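Long-range contacts in beta-galactosidase (Geobacillus stearothermophilus, PDB 4OIF), which probably hydrolyses terminal non-reducing beta-D-galactose residues of beta-D-galactosides as a zinc-containing, homotrimeric glycoside hydrolase of family 42: residues A[189-194]-A[215-220]; A[342-347]-A[677-682]; A[348-353]-A[640-645]; A[475-480]-A[508-513]. All blocks are in the same frame, centred on the assembly; numbering follows the deposited sequence.

Contact 1. Residues A[189-194]-A[215-220]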
loop_
_atom_site.group_PDB
_atom_site.type_symbol
_atom_site.label_atom_id
_atom_site.label_comp_id
_atom_site.label_asym_id
_atom_site.label_seq_id
_atom_site.Cartn_x
_atom_site.Cartn_y
_atom_site.Cartn_z
ATOM N N ALA A 189 -20.237 15.672 26.452
ATOM C CA ALA A 189 -20.210 17.039 25.953
ATOM C C ALA A 189 -18.852 17.355 25.344
ATOM O O ALA A 189 -18.758 17.925 24.266
ATOM C CB ALA A 189 -20.531 18.029 27.074
ATOM N N ALA A 190 -17.799 16.976 26.056
ATOM C CA ALA A 190 -16.439 17.175 25.589
ATOM C C ALA A 190 -16.184 16.492 24.244
ATOM O O ALA A 190 -15.506 17.041 23.384
ATOM C CB ALA A 190 -15.452 16.665 26.633
ATOM N N TRP A 191 -16.721 15.289 24.072
ATOM C CA TRP A 191 -16.412 14.490 22.886
ATOM C C TRP A 191 -17.397 14.673 21.749
ATOM O O TRP A 191 -17.193 14.112 20.667
ATOM C CB TRP A 191 -16.374 13.011 23.236
ATOM C CG TRP A 191 -15.227 12.613 24.054
ATOM C CD1 TRP A 191 -14.225 13.416 24.526
ATOM C CD2 TRP A 191 -14.939 11.297 24.509
ATOM N NE1 TRP A 191 -13.326 12.668 25.251
ATOM C CE2 TRP A 191 -13.745 11.364 25.254
ATOM C CE3 TRP A 191 -15.571 10.064 24.357
ATOM C CZ2 TRP A 191 -13.177 10.248 25.840
ATOM C CZ3 TRP A 191 -15.013 8.960 24.947
ATOM C CH2 TRP A 191 -13.827 9.056 25.681
ATOM N N TRP A 192 -18.468 15.427 22.009
ATOM C CA TRP A 192 -19.554 15.657 21.043
ATOM C C TRP A 192 -20.146 14.332 20.541
ATOM O O TRP A 192 -20.282 14.107 19.332
ATOM C CB TRP A 192 -19.059 16.510 19.861
ATOM C CG TRP A 192 -20.157 17.304 19.198
ATOM C CD1 TRP A 192 -20.796 16.998 18.037
ATOM C CD2 TRP A 192 -20.757 18.522 19.678
ATOM N NE1 TRP A 192 -21.752 17.947 17.759
ATOM C CE2 TRP A 192 -21.752 18.891 18.749
ATOM C CE3 TRP A 192 -20.546 19.332 20.797
ATOM C CZ2 TRP A 192 -22.533 20.036 18.902
ATOM C CZ3 TRP A 192 -21.318 20.468 20.948
ATOM C CH2 TRP A 192 -22.303 20.810 20.005
ATOM N N THR A 193 -20.502 13.461 21.477
ATOM C CA THR A 193 -20.932 12.113 21.130
ATOM C C THR A 193 -22.356 12.047 20.594
ATOM O O THR A 193 -22.772 10.999 20.099
ATOM C CB THR A 193 -20.833 11.162 22.328
ATOM O OG1 THR A 193 -21.521 11.725 23.447
ATOM C CG2 THR A 193 -19.380 10.932 22.690
ATOM N N SER A 194 -23.096 13.148 20.680
ATOM C CA SER A 194 -24.423 13.197 20.076
ATOM C C SER A 194 -24.362 12.902 18.580
ATOM O O SER A 194 -25.268 12.298 18.012
ATOM C CB SER A 194 -25.068 14.561 20.314
ATOM O OG SER A 194 -24.167 15.598 19.983
ATOM N N HIS A 215 -13.471 4.770 15.672
ATOM C CA HIS A 215 -12.269 5.537 15.369
ATOM C C HIS A 215 -12.649 6.901 14.803
ATOM O O HIS A 215 -11.809 7.612 14.257
ATOM C CB HIS A 215 -11.372 4.772 14.390
ATOM C CG HIS A 215 -12.098 4.273 13.185
ATOM N ND1 HIS A 215 -12.422 5.089 12.123
ATOM C CD2 HIS A 215 -12.595 3.048 12.887
ATOM C CE1 HIS A 215 -13.080 4.387 11.217
ATOM N NE2 HIS A 215 -13.197 3.144 11.657
ATOM N N THR A 216 -13.926 7.249 14.943
ATOM C CA THR A 216 -14.483 8.478 14.385
ATOM C C THR A 216 -14.828 9.524 15.454
ATOM O O THR A 216 -15.368 10.590 15.135
ATOM C CB THR A 216 -15.766 8.194 13.563
ATOM O OG1 THR A 216 -16.810 7.737 14.439
ATOM C CG2 THR A 216 -15.502 7.142 12.503
ATOM N N ILE A 217 -14.536 9.227 16.719
ATOM C CA ILE A 217 -14.709 10.223 17.776
ATOM C C ILE A 217 -13.340 10.789 18.178
ATOM O O ILE A 217 -12.543 10.112 18.824
ATOM C CB ILE A 217 -15.435 9.645 19.016
ATOM C CG1 ILE A 217 -16.699 8.874 18.615
ATOM C CG2 ILE A 217 -15.799 10.756 19.986
ATOM C CD1 ILE A 217 -17.447 8.248 19.807
ATOM N N HIS A 218 -13.081 12.033 17.783
ATOM C CA HIS A 218 -11.786 12.663 17.992
ATOM C C HIS A 218 -11.406 12.738 19.466
ATOM O O HIS A 218 -10.261 12.491 19.827
ATOM C CB HIS A 218 -11.768 14.074 17.393
ATOM C CG HIS A 218 -11.911 14.111 15.900
ATOM N ND1 HIS A 218 -11.044 13.455 15.049
ATOM C CD2 HIS A 218 -12.806 14.748 15.104
ATOM C CE1 HIS A 218 -11.408 13.678 13.796
ATOM N NE2 HIS A 218 -12.479 14.452 13.802
ATOM N N GLY A 219 -12.365 13.079 20.315
ATOM C CA GLY A 219 -12.098 13.247 21.737
ATOM C C GLY A 219 -11.694 11.939 22.383
ATOM O O GLY A 219 -10.847 11.910 23.278
ATOM N N LEU A 220 -12.302 10.849 21.915
ATOM C CA LEU A 220 -11.915 9.515 22.347
ATOM C C LEU A 220 -10.490 9.217 21.895
ATOM O O LEU A 220 -9.691 8.724 22.673
ATOM C CB LEU A 220 -12.886 8.456 21.813
ATOM C CG LEU A 220 -12.459 6.985 21.931
ATOM C CD1 LEU A 220 -12.110 6.599 23.371
ATOM C CD2 LEU A 220 -13.526 6.047 21.377
HETATM O O HOH W 1 -14.807 14.203 19.428
#
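The last turn of helix 184-191 runs up against the first turn of helix 218-246, Trp191 and Gly219 facing each other with CA atoms 4.6 Å apart. Both belong to the TIM-barrel part of the chain, and a Schellman motif with positive phi at Trp192 closes the first helix here. The side chain of Trp191 lies against the backbone of the second helix: Gly219 CA sits 3.8 Å from the centroid of the five-membered ring, 25° off its normal, and Leu220 CB covers the six-membered ring of Trp191 at 4.0 Å. Having no side chain, Gly219 lets its main chain lie directly on the indole. CG anti to the carbonyl carbon (chi1 -71°) carries the Trp191 indole to the helix start, and its NE1 is hydrogen-bonded to Asp223 one turn further on. Ile217, the N-cap residue, brings CG2 to 4.0 Å from Trp191 CB. Leu176 and Phe172 of helix 166-179 add to the packing on Trp191 and Leu220, while the ring of Trp192 leads away to meet Trp26 of the second subunit edge-to-face. Between the helix ends one water donates to Trp191 O at 2.7 Å and accepts from Gly219 N at 2.8 Å.

Contact 2. Residues A[342-347]-A[677-682]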
loop_
_atom_site.group_PDB
_atom_site.type_symbol
_atom_site.label_atom_id
_atom_site.label_comp_id
_atom_site.label_asym_id
_atom_site.label_seq_id
_atom_site.Cartn_x
_atom_site.Cartn_y
_atom_site.Cartn_z
ATOM N N HIS A 342 31.075 11.599 11.306
ATOM C CA HIS A 342 30.803 11.163 12.664
ATOM C C HIS A 342 31.326 12.191 13.657
ATOM O O HIS A 342 30.611 12.609 14.586
ATOM C CB HIS A 342 31.410 9.797 12.959
ATOM C CG HIS A 342 31.142 9.344 14.357
ATOM N ND1 HIS A 342 29.868 9.271 14.874
ATOM C CD2 HIS A 342 31.976 9.002 15.366
ATOM C CE1 HIS A 342 29.927 8.872 16.130
ATOM N NE2 HIS A 342 31.196 8.709 16.455
ATOM N N PHE A 343 32.569 12.611 13.450
ATOM C CA PHE A 343 33.155 13.649 14.293
ATOM C C PHE A 343 32.261 14.912 14.317
ATOM O O PHE A 343 31.899 15.448 15.393
ATOM C CB PHE A 343 34.579 13.994 13.822
ATOM C CG PHE A 343 35.326 14.833 14.798
ATOM C CD1 PHE A 343 36.045 14.248 15.821
ATOM C CD2 PHE A 343 35.243 16.218 14.748
ATOM C CE1 PHE A 343 36.690 15.028 16.763
ATOM C CE2 PHE A 343 35.891 16.999 15.678
ATOM C CZ PHE A 343 36.614 16.401 16.690
ATOM N N LEU A 344 31.879 15.343 13.120
ATOM C CA LEU A 344 31.049 16.529 12.919
ATOM C C LEU A 344 29.731 16.451 13.674
ATOM O O LEU A 344 29.387 17.370 14.439
ATOM C CB LEU A 344 30.791 16.724 11.422
ATOM C CG LEU A 344 29.695 17.668 10.928
ATOM C CD1 LEU A 344 29.876 19.101 11.425
ATOM C CD2 LEU A 344 29.609 17.626 9.398
ATOM N N SER A 345 29.005 15.352 13.468
ATOM C CA SER A 345 27.710 15.153 14.119
ATOM C C SER A 345 27.837 15.079 15.654
ATOM O O SER A 345 26.986 15.609 16.387
ATOM C CB SER A 345 27.018 13.897 13.568
ATOM O OG SER A 345 27.684 12.697 13.916
ATOM N N SER A 346 28.900 14.449 16.144
ATOM C CA SER A 346 29.095 14.397 17.586
ATOM C C SER A 346 29.310 15.798 18.162
ATOM O O SER A 346 28.730 16.174 19.216
ATOM C CB SER A 346 30.274 13.489 17.922
ATOM O OG SER A 346 30.112 12.234 17.301
ATOM N N MET A 347 30.133 16.579 17.464
ATOM C CA MET A 347 30.361 17.950 17.902
ATOM C C MET A 347 29.060 18.749 17.873
ATOM O O MET A 347 28.819 19.567 18.768
ATOM C CB MET A 347 31.424 18.628 17.042
ATOM C CG MET A 347 32.792 17.984 17.174
ATOM S SD MET A 347 33.433 18.072 18.856
ATOM C CE MET A 347 33.754 16.346 19.176
ATOM N N TYR A 677 33.397 19.014 6.284
ATOM C CA TYR A 677 32.965 18.411 7.551
ATOM C C TYR A 677 33.825 18.820 8.741
ATOM O O TYR A 677 33.671 18.282 9.839
ATOM C CB TYR A 677 32.940 16.881 7.450
ATOM C CG TYR A 677 31.915 16.347 6.478
ATOM C CD1 TYR A 677 30.853 17.136 6.046
ATOM C CD2 TYR A 677 32.007 15.055 5.995
ATOM C CE1 TYR A 677 29.916 16.646 5.154
ATOM C CE2 TYR A 677 31.082 14.554 5.108
ATOM C CZ TYR A 677 30.039 15.346 4.686
ATOM O OH TYR A 677 29.120 14.824 3.798
ATOM N N GLU A 678 34.715 19.781 8.539
ATOM C CA GLU A 678 35.591 20.180 9.616
ATOM C C GLU A 678 34.839 20.964 10.663
ATOM O O GLU A 678 33.983 21.787 10.344
ATOM C CB GLU A 678 36.758 21.015 9.107
ATOM C CG GLU A 678 37.752 21.332 10.208
ATOM C CD GLU A 678 38.895 22.155 9.715
ATOM O OE1 GLU A 678 38.972 22.380 8.486
ATOM O OE2 GLU A 678 39.709 22.577 10.559
ATOM N N VAL A 679 35.159 20.691 11.919
ATOM C CA VAL A 679 34.618 21.456 13.018
ATOM C C VAL A 679 35.756 22.189 13.691
ATOM O O VAL A 679 36.867 21.698 13.798
ATOM C CB VAL A 679 33.890 20.572 14.058
ATOM C CG1 VAL A 679 33.242 21.440 15.133
ATOM C CG2 VAL A 679 32.847 19.685 13.384
ATOM N N ARG A 680 35.470 23.393 14.132
ATOM C CA ARG A 680 36.393 24.140 14.932
ATOM C C ARG A 680 35.737 24.354 16.280
ATOM O O ARG A 680 34.615 24.833 16.349
ATOM C CB ARG A 680 36.716 25.461 14.257
ATOM C CG ARG A 680 38.169 25.753 14.207
ATOM C CD ARG A 680 38.933 24.842 13.259
ATOM N NE ARG A 680 40.271 25.402 13.105
ATOM C CZ ARG A 680 41.246 25.193 13.975
ATOM N NH1 ARG A 680 41.033 24.390 15.012
ATOM N NH2 ARG A 680 42.431 25.751 13.805
ATOM N N VAL A 681 36.396 23.959 17.357
ATOM C CA VAL A 681 35.840 24.219 18.679
ATOM C C VAL A 681 36.693 25.267 19.351
ATOM O O VAL A 681 37.902 25.107 19.524
ATOM C CB VAL A 681 35.762 22.964 19.537
ATOM C CG1 VAL A 681 35.127 23.293 20.870
ATOM C CG2 VAL A 681 34.925 21.920 18.827
ATOM N N VAL A 682 36.045 26.347 19.740
ATOM C CA VAL A 682 36.743 27.570 20.049
ATOM C C VAL A 682 36.295 28.127 21.396
ATOM O O VAL A 682 35.175 27.899 21.831
ATOM C CB VAL A 682 36.538 28.560 18.878
ATOM C CG1 VAL A 682 35.850 29.843 19.311
ATOM C CG2 VAL A 682 37.863 28.827 18.208
#
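Leu344 projects from helix 341-351 onto the turn that leads into strand 679-685, and each of its carbons past CA finds a neighbour there. CB lies 3.6 Å from Tyr677 O, with Val679 CG2 a little farther off. CG, anti to the backbone N (chi1 165°), stays near the same oxygen, and there the chain forks. CD1 goes to the valine, meeting Val679 CG2 at 3.6 Å; CD2 goes to the tyrosine, 3.6 Å from Tyr677 CD1 and also near its CA and CB. The leucine crosses both of these side chains at about a right angle. The hydroxyl of Tyr677 is hydrogen-bonded to Glu648, which anchors the far end of the ring.

The arrangement is a helix of the TIM-barrel part laid on the antiparallel sheet of the C-terminal domain, segment axes 9.4 Å apart and inclined at 37°. Val679 and Val681 turn the same way out of the strand, toward the helix, while Glu678 and Arg680 point away from it; Arg680 forms a salt bridge with Asp661. One turn along the helix from Leu344, Met347 takes the next place: its CB packs 3.9 Å from Val679 CG1, and its bent chain carries SD to 4.1 Å from Val681 CG2. The Phe343 ring turns its edge to the strand, CE2 lying 4.4 Å from Val679 CB, and takes Met347 CE over one face. Val394 and Ala397 of helix 386-399 also touch the Phe343 side chain.

Contact 3. Residues A[348-353]-A[640-645]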
loop_
_atom_site.group_PDB
_atom_site.type_symbol
_atom_site.label_atom_id
_atom_site.label_comp_id
_atom_site.label_asym_id
_atom_site.label_seq_id
_atom_site.Cartn_x
_atom_site.Cartn_y
_atom_site.Cartn_z
ATOM N N GLN A 348 28.219 18.504 16.864
ATOM C CA GLN A 348 26.938 19.201 16.790
ATOM C C GLN A 348 26.081 18.857 17.995
ATOM O O GLN A 348 25.384 19.717 18.556
ATOM C CB GLN A 348 26.179 18.860 15.514
ATOM C CG GLN A 348 24.902 19.677 15.391
ATOM C CD GLN A 348 23.963 19.199 14.301
ATOM O OE1 GLN A 348 23.970 18.023 13.916
ATOM N NE2 GLN A 348 23.130 20.115 13.804
ATOM N N MET A 349 26.140 17.590 18.393
ATOM C CA MET A 349 25.396 17.154 19.562
ATOM C C MET A 349 25.854 17.900 20.803
ATOM O O MET A 349 25.018 18.394 21.572
ATOM C CB MET A 349 25.535 15.647 19.752
ATOM C CG MET A 349 24.631 14.856 18.826
ATOM S SD MET A 349 22.896 15.106 19.233
ATOM C CE MET A 349 22.116 14.313 17.830
ATOM N N ILE A 350 27.169 17.997 21.001
ATOM C CA ILE A 350 27.668 18.747 22.159
ATOM C C ILE A 350 27.285 20.238 22.077
ATOM O O ILE A 350 27.001 20.884 23.082
ATOM C CB ILE A 350 29.205 18.610 22.296
ATOM C CG1 ILE A 350 29.595 17.129 22.371
ATOM C CG2 ILE A 350 29.744 19.384 23.524
ATOM C CD1 ILE A 350 28.973 16.398 23.539
ATOM N N ALA A 351 27.261 20.779 20.869
ATOM C CA ALA A 351 27.042 22.202 20.684
ATOM C C ALA A 351 25.613 22.631 21.055
ATOM O O ALA A 351 25.394 23.761 21.491
ATOM C CB ALA A 351 27.357 22.591 19.252
ATOM N N HIS A 352 24.648 21.734 20.879
ATOM C CA HIS A 352 23.259 22.057 21.164
ATOM C C HIS A 352 22.861 21.610 22.560
ATOM O O HIS A 352 21.699 21.719 22.929
ATOM C CB HIS A 352 22.326 21.429 20.125
ATOM C CG HIS A 352 22.275 22.172 18.824
ATOM N ND1 HIS A 352 21.285 23.084 18.526
ATOM C CD2 HIS A 352 23.095 22.142 17.746
ATOM C CE1 HIS A 352 21.500 23.585 17.322
ATOM N NE2 HIS A 352 22.590 23.028 16.826
ATOM N N GLY A 353 23.826 21.130 23.346
ATOM C CA GLY A 353 23.589 20.920 24.763
ATOM C C GLY A 353 23.901 19.567 25.391
ATOM O O GLY A 353 23.837 19.427 26.611
ATOM N N TYR A 640 31.890 28.838 24.777
ATOM C CA TYR A 640 32.399 27.746 23.955
ATOM C C TYR A 640 31.619 27.714 22.660
ATOM O O TYR A 640 30.417 27.499 22.653
ATOM C CB TYR A 640 32.280 26.398 24.654
ATOM C CG TYR A 640 33.068 26.270 25.925
ATOM C CD1 TYR A 640 32.432 26.291 27.163
ATOM C CD2 TYR A 640 34.447 26.119 25.896
ATOM C CE1 TYR A 640 33.152 26.166 28.336
ATOM C CE2 TYR A 640 35.173 25.988 27.063
ATOM C CZ TYR A 640 34.523 26.013 28.279
ATOM O OH TYR A 640 35.239 25.883 29.447
ATOM N N VAL A 641 32.318 27.915 21.561
ATOM C CA VAL A 641 31.680 28.108 20.287
ATOM C C VAL A 641 32.094 27.019 19.312
ATOM O O VAL A 641 33.263 26.714 19.161
ATOM C CB VAL A 641 32.024 29.500 19.744
ATOM C CG1 VAL A 641 31.287 29.764 18.440
ATOM C CG2 VAL A 641 31.669 30.562 20.796
ATOM N N PHE A 642 31.113 26.418 18.664
ATOM C CA PHE A 642 31.339 25.370 17.682
ATOM C C PHE A 642 31.083 25.925 16.289
ATOM O O PHE A 642 29.975 26.396 15.990
ATOM C CB PHE A 642 30.413 24.174 17.935
ATOM C CG PHE A 642 30.715 23.407 19.184
ATOM C CD1 PHE A 642 30.442 23.945 20.434
ATOM C CD2 PHE A 642 31.241 22.128 19.110
ATOM C CE1 PHE A 642 30.715 23.226 21.599
ATOM C CE2 PHE A 642 31.515 21.398 20.270
ATOM C CZ PHE A 642 31.253 21.952 21.516
ATOM N N ILE A 643 32.102 25.859 15.441
ATOM C CA ILE A 643 31.976 26.256 14.045
ATOM C C ILE A 643 32.012 25.004 13.167
ATOM O O ILE A 643 33.055 24.376 12.990
ATOM C CB ILE A 643 33.081 27.236 13.639
ATOM C CG1 ILE A 643 33.208 28.352 14.688
ATOM C CG2 ILE A 643 32.799 27.800 12.259
ATOM C CD1 ILE A 643 34.383 29.327 14.459
ATOM N N MET A 644 30.856 24.651 12.614
ATOM C CA MET A 644 30.663 23.351 11.984
ATOM C C MET A 644 30.352 23.446 10.486
ATOM O O MET A 644 29.381 24.079 10.072
ATOM C CB MET A 644 29.547 22.595 12.721
ATOM C CG MET A 644 29.824 22.431 14.205
ATOM S SD MET A 644 28.393 21.891 15.159
ATOM C CE MET A 644 27.323 23.319 15.062
ATOM N N ASN A 645 31.184 22.817 9.671
ATOM C CA ASN A 645 30.959 22.830 8.231
ATOM C C ASN A 645 30.086 21.661 7.794
ATOM O O ASN A 645 30.584 20.568 7.552
ATOM C CB ASN A 645 32.293 22.804 7.484
ATOM C CG ASN A 645 32.125 22.898 5.979
ATOM O OD1 ASN A 645 31.011 23.060 5.463
ATOM N ND2 ASN A 645 33.240 22.795 5.259
#
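Ala351 sets its methyl on the ring of Phe642, and this is the tight part of the contact: CB lies 3.5 Å from Phe642 CG and 3.8 Å from the ring centroid, 26° off the normal, a CH-pi contact over the face but shifted toward the rim at CG. At the far end of the same ring Ile350 CG2 reaches Phe642 CZ at 3.6 Å. With CG anti to the carbonyl carbon (chi1 -68°), the phenyl ring is presented to the helix, the alanine near CG and the isoleucine near CZ.

Toward Met644 fewer atoms take part. Its chain, extended as far as SD, crosses Gln348 at about a right angle and touches at close range through sulfur, 3.5 Å from Gln348 CA and 3.8 Å from Gln348 CB. The methyl bends off at chi3, and Met644 CE, 4.3 Å from Ala351 CB, forms the loose edge. Beyond CG the side chain of Gln348 leads away, its NE2 hydrogen-bonded to Ala300 O. No hydrogen bond joins the two segments; this is a buried, apolar seam between the TIM-barrel part and the C-terminal beta domain.

Helix 341-351 ends here in a Schellman motif with Gly353 as C-prime residue, and Arg633 and Arg409 are hydrogen-bonded to the carbonyls of Ile350 and Ala351. Helix 296-312 backs the segment through Val303 and Asn307, while strand 638-645 is flanked in its sheet by strands 628-634 and 679-685.

Contact 4. Residues A[475-480]-A[508-513]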
loop_
_atom_site.group_PDB
_atom_site.type_symbol
_atom_site.label_atom_id
_atom_site.label_comp_id
_atom_site.label_asym_id
_atom_site.label_seq_id
_atom_site.Cartn_x
_atom_site.Cartn_y
_atom_site.Cartn_z
ATOM N N MET A 475 0.773 27.116 13.587
ATOM C CA MET A 475 -0.247 26.065 13.497
ATOM C C MET A 475 -0.646 25.509 14.864
ATOM O O MET A 475 -0.650 24.293 15.071
ATOM C CB MET A 475 0.241 24.917 12.618
ATOM C CG MET A 475 0.618 25.343 11.230
ATOM S SD MET A 475 1.139 23.943 10.225
ATOM C CE MET A 475 -0.430 23.095 10.098
ATOM N N LEU A 476 -0.939 26.406 15.799
ATOM C CA LEU A 476 -1.352 25.995 17.131
ATOM C C LEU A 476 -2.848 25.737 17.106
ATOM O O LEU A 476 -3.611 26.397 17.813
ATOM C CB LEU A 476 -0.995 27.056 18.166
ATOM C CG LEU A 476 -1.080 26.568 19.617
ATOM C CD1 LEU A 476 -0.124 25.412 19.856
ATOM C CD2 LEU A 476 -0.803 27.711 20.574
ATOM N N TYR A 477 -3.236 24.780 16.263
ATOM C CA TYR A 477 -4.624 24.412 15.992
ATOM C C TYR A 477 -5.412 24.175 17.271
ATOM O O TYR A 477 -6.471 24.750 17.468
ATOM C CB TYR A 477 -4.625 23.179 15.087
ATOM C CG TYR A 477 -5.867 22.317 15.062
ATOM C CD1 TYR A 477 -6.922 22.601 14.199
ATOM C CD2 TYR A 477 -5.957 21.169 15.850
ATOM C CE1 TYR A 477 -8.052 21.794 14.152
ATOM C CE2 TYR A 477 -7.079 20.353 15.806
ATOM C CZ TYR A 477 -8.123 20.674 14.956
ATOM O OH TYR A 477 -9.250 19.880 14.917
ATOM N N LEU A 478 -4.876 23.340 18.147
ATOM C CA LEU A 478 -5.460 23.131 19.460
ATOM C C LEU A 478 -4.775 24.009 20.506
ATOM O O LEU A 478 -3.555 24.011 20.604
ATOM C CB LEU A 478 -5.346 21.657 19.851
ATOM C CG LEU A 478 -5.842 21.219 21.229
ATOM C CD1 LEU A 478 -6.381 19.798 21.146
ATOM C CD2 LEU A 478 -4.733 21.329 22.286
ATOM N N VAL A 479 -5.563 24.731 21.299
ATOM C CA VAL A 479 -5.020 25.558 22.376
ATOM C C VAL A 479 -6.093 25.823 23.441
ATOM O O VAL A 479 -7.242 26.097 23.123
ATOM C CB VAL A 479 -4.465 26.901 21.826
ATOM C CG1 VAL A 479 -5.594 27.778 21.284
ATOM C CG2 VAL A 479 -3.662 27.626 22.895
ATOM N N SER A 480 -5.720 25.732 24.709
ATOM C CA SER A 480 -6.680 25.936 25.788
ATOM C C SER A 480 -6.894 27.412 26.074
ATOM O O SER A 480 -6.085 28.253 25.679
ATOM C CB SER A 480 -6.214 25.221 27.071
ATOM O OG SER A 480 -5.091 25.867 27.672
ATOM N N GLU A 508 -8.791 22.220 24.041
ATOM C CA GLU A 508 -8.094 21.002 24.432
ATOM C C GLU A 508 -8.953 19.728 24.309
ATOM O O GLU A 508 -8.457 18.627 24.544
ATOM C CB GLU A 508 -7.573 21.141 25.865
ATOM C CG GLU A 508 -8.633 20.915 26.955
ATOM C CD GLU A 508 -9.248 22.199 27.492
ATOM O OE1 GLU A 508 -9.295 23.212 26.756
ATOM O OE2 GLU A 508 -9.691 22.192 28.660
ATOM N N HIS A 509 -10.226 19.870 23.946
ATOM C CA HIS A 509 -11.096 18.708 23.712
ATOM C C HIS A 509 -11.286 18.436 22.240
ATOM O O HIS A 509 -12.127 17.612 21.867
ATOM C CB HIS A 509 -12.481 18.903 24.322
ATOM C CG HIS A 509 -12.490 18.950 25.814
ATOM N ND1 HIS A 509 -11.935 17.956 26.592
ATOM C CD2 HIS A 509 -13.003 19.866 26.673
ATOM C CE1 HIS A 509 -12.097 18.263 27.868
ATOM N NE2 HIS A 509 -12.739 19.417 27.943
ATOM N N ASP A 510 -10.520 19.144 21.413
ATOM C CA ASP A 510 -10.750 19.208 19.971
ATOM C C ASP A 510 -12.194 19.672 19.683
ATOM O O ASP A 510 -12.840 19.260 18.721
ATOM C CB ASP A 510 -10.444 17.863 19.296
ATOM C CG ASP A 510 -10.279 17.994 17.774
ATOM O OD1 ASP A 510 -9.546 18.901 17.314
ATOM O OD2 ASP A 510 -10.910 17.207 17.034
ATOM N N LEU A 511 -12.691 20.554 20.529
ATOM C CA LEU A 511 -13.998 21.150 20.317
ATOM C C LEU A 511 -13.791 22.521 19.672
ATOM O O LEU A 511 -12.982 23.321 20.146
ATOM C CB LEU A 511 -14.731 21.259 21.644
ATOM C CG LEU A 511 -16.144 20.732 21.846
ATOM C CD1 LEU A 511 -16.401 19.463 21.055
ATOM C CD2 LEU A 511 -16.358 20.503 23.351
ATOM N N ALA A 512 -14.483 22.778 18.569
ATOM C CA ALA A 512 -14.357 24.052 17.865
ATOM C C ALA A 512 -14.779 25.244 18.733
ATOM O O ALA A 512 -15.831 25.198 19.380
ATOM C CB ALA A 512 -15.172 24.022 16.591
ATOM N N TYR A 513 -13.946 26.290 18.760
ATOM C CA TYR A 513 -14.322 27.570 19.379
ATOM C C TYR A 513 -15.443 28.178 18.558
ATOM O O TYR A 513 -15.379 28.215 17.324
ATOM C CB TYR A 513 -13.143 28.548 19.452
ATOM C CG TYR A 513 -12.144 28.245 20.538
ATOM C CD1 TYR A 513 -12.408 28.588 21.857
ATOM C CD2 TYR A 513 -10.925 27.624 20.247
ATOM C CE1 TYR A 513 -11.501 28.311 22.868
ATOM C CE2 TYR A 513 -10.000 27.348 21.257
ATOM C CZ TYR A 513 -10.302 27.698 22.564
ATOM O OH TYR A 513 -9.418 27.432 23.580
#
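Tyr477 and Asp510 are brought together by similar first torsions: each carries CG anti to its own N, chi1 158° in the tyrosine and -163° in the aspartate, and the two side chains converge from their separate loops. Tyr477 OH donates to Asp510 OD1 at 2.6 Å, meeting the syn lone pair of that oxygen, with the ring and carboxylate planes well inclined to each other. The oxygen approaches at the ring edge, near its plane, so that Asp510 OD1 also lies 3.2 Å from Tyr477 CE2. Lys371 of the second subunit is hydrogen-bonded to the same hydroxyl and forms a salt bridge with Asp510 OD2; the positive charge probably helps keep the buried carboxylate ionised.

Both loops belong to the trimerisation domain, whose fold is related to class I glutamine amidotransferases. They follow strands 470-473 and 496-500, neighbours in the parallel part of its sheet, and Ala512 O continues the subunit interface by accepting from Arg366 of the second subunit. Within the chain a second tyrosine works in the reverse direction: Tyr513 OH donates to Val479 O at 2.6 Å, with a C=O...O angle of 149° and the hydroxyl a little out of the carbonyl plane, while the carbonyl oxygen lies in the plane of the ring. Leu478 lays its branched end against the Glu508 backbone, CD1 3.9 Å from Glu508 CA. Glu508 bends at chi2 and brings OE1 to 3.7 Å from Ser480 CB, beside the N-cap of helix 481-492, where Ser480 OG accepts from Thr483 N.

Along the chain contact 1 closes first; contact 2 then spans contact 3, which in turn spans contact 4. Contacts 2 and 3, with centres 7 Å apart, are successive stretches of helix 341-351 laid on strands 679-685 and 638-645, neighbours in the sheet, with Arg680 N probably hydrogen-bonded to Ile643 O. Together they join the TIM-barrel part to the C-terminal domain. Contacts 1 and 4 lie on the opposite side of the chain's centre, their centres 14 Å apart, and touch where His218 CB meets Asp510 OD2 at 3.3 Å. There the barrel part adjoins the trimerisation domain, and both contacts also touch the second subunit. Contacts 1 and 2 have centres about 50 Å apart.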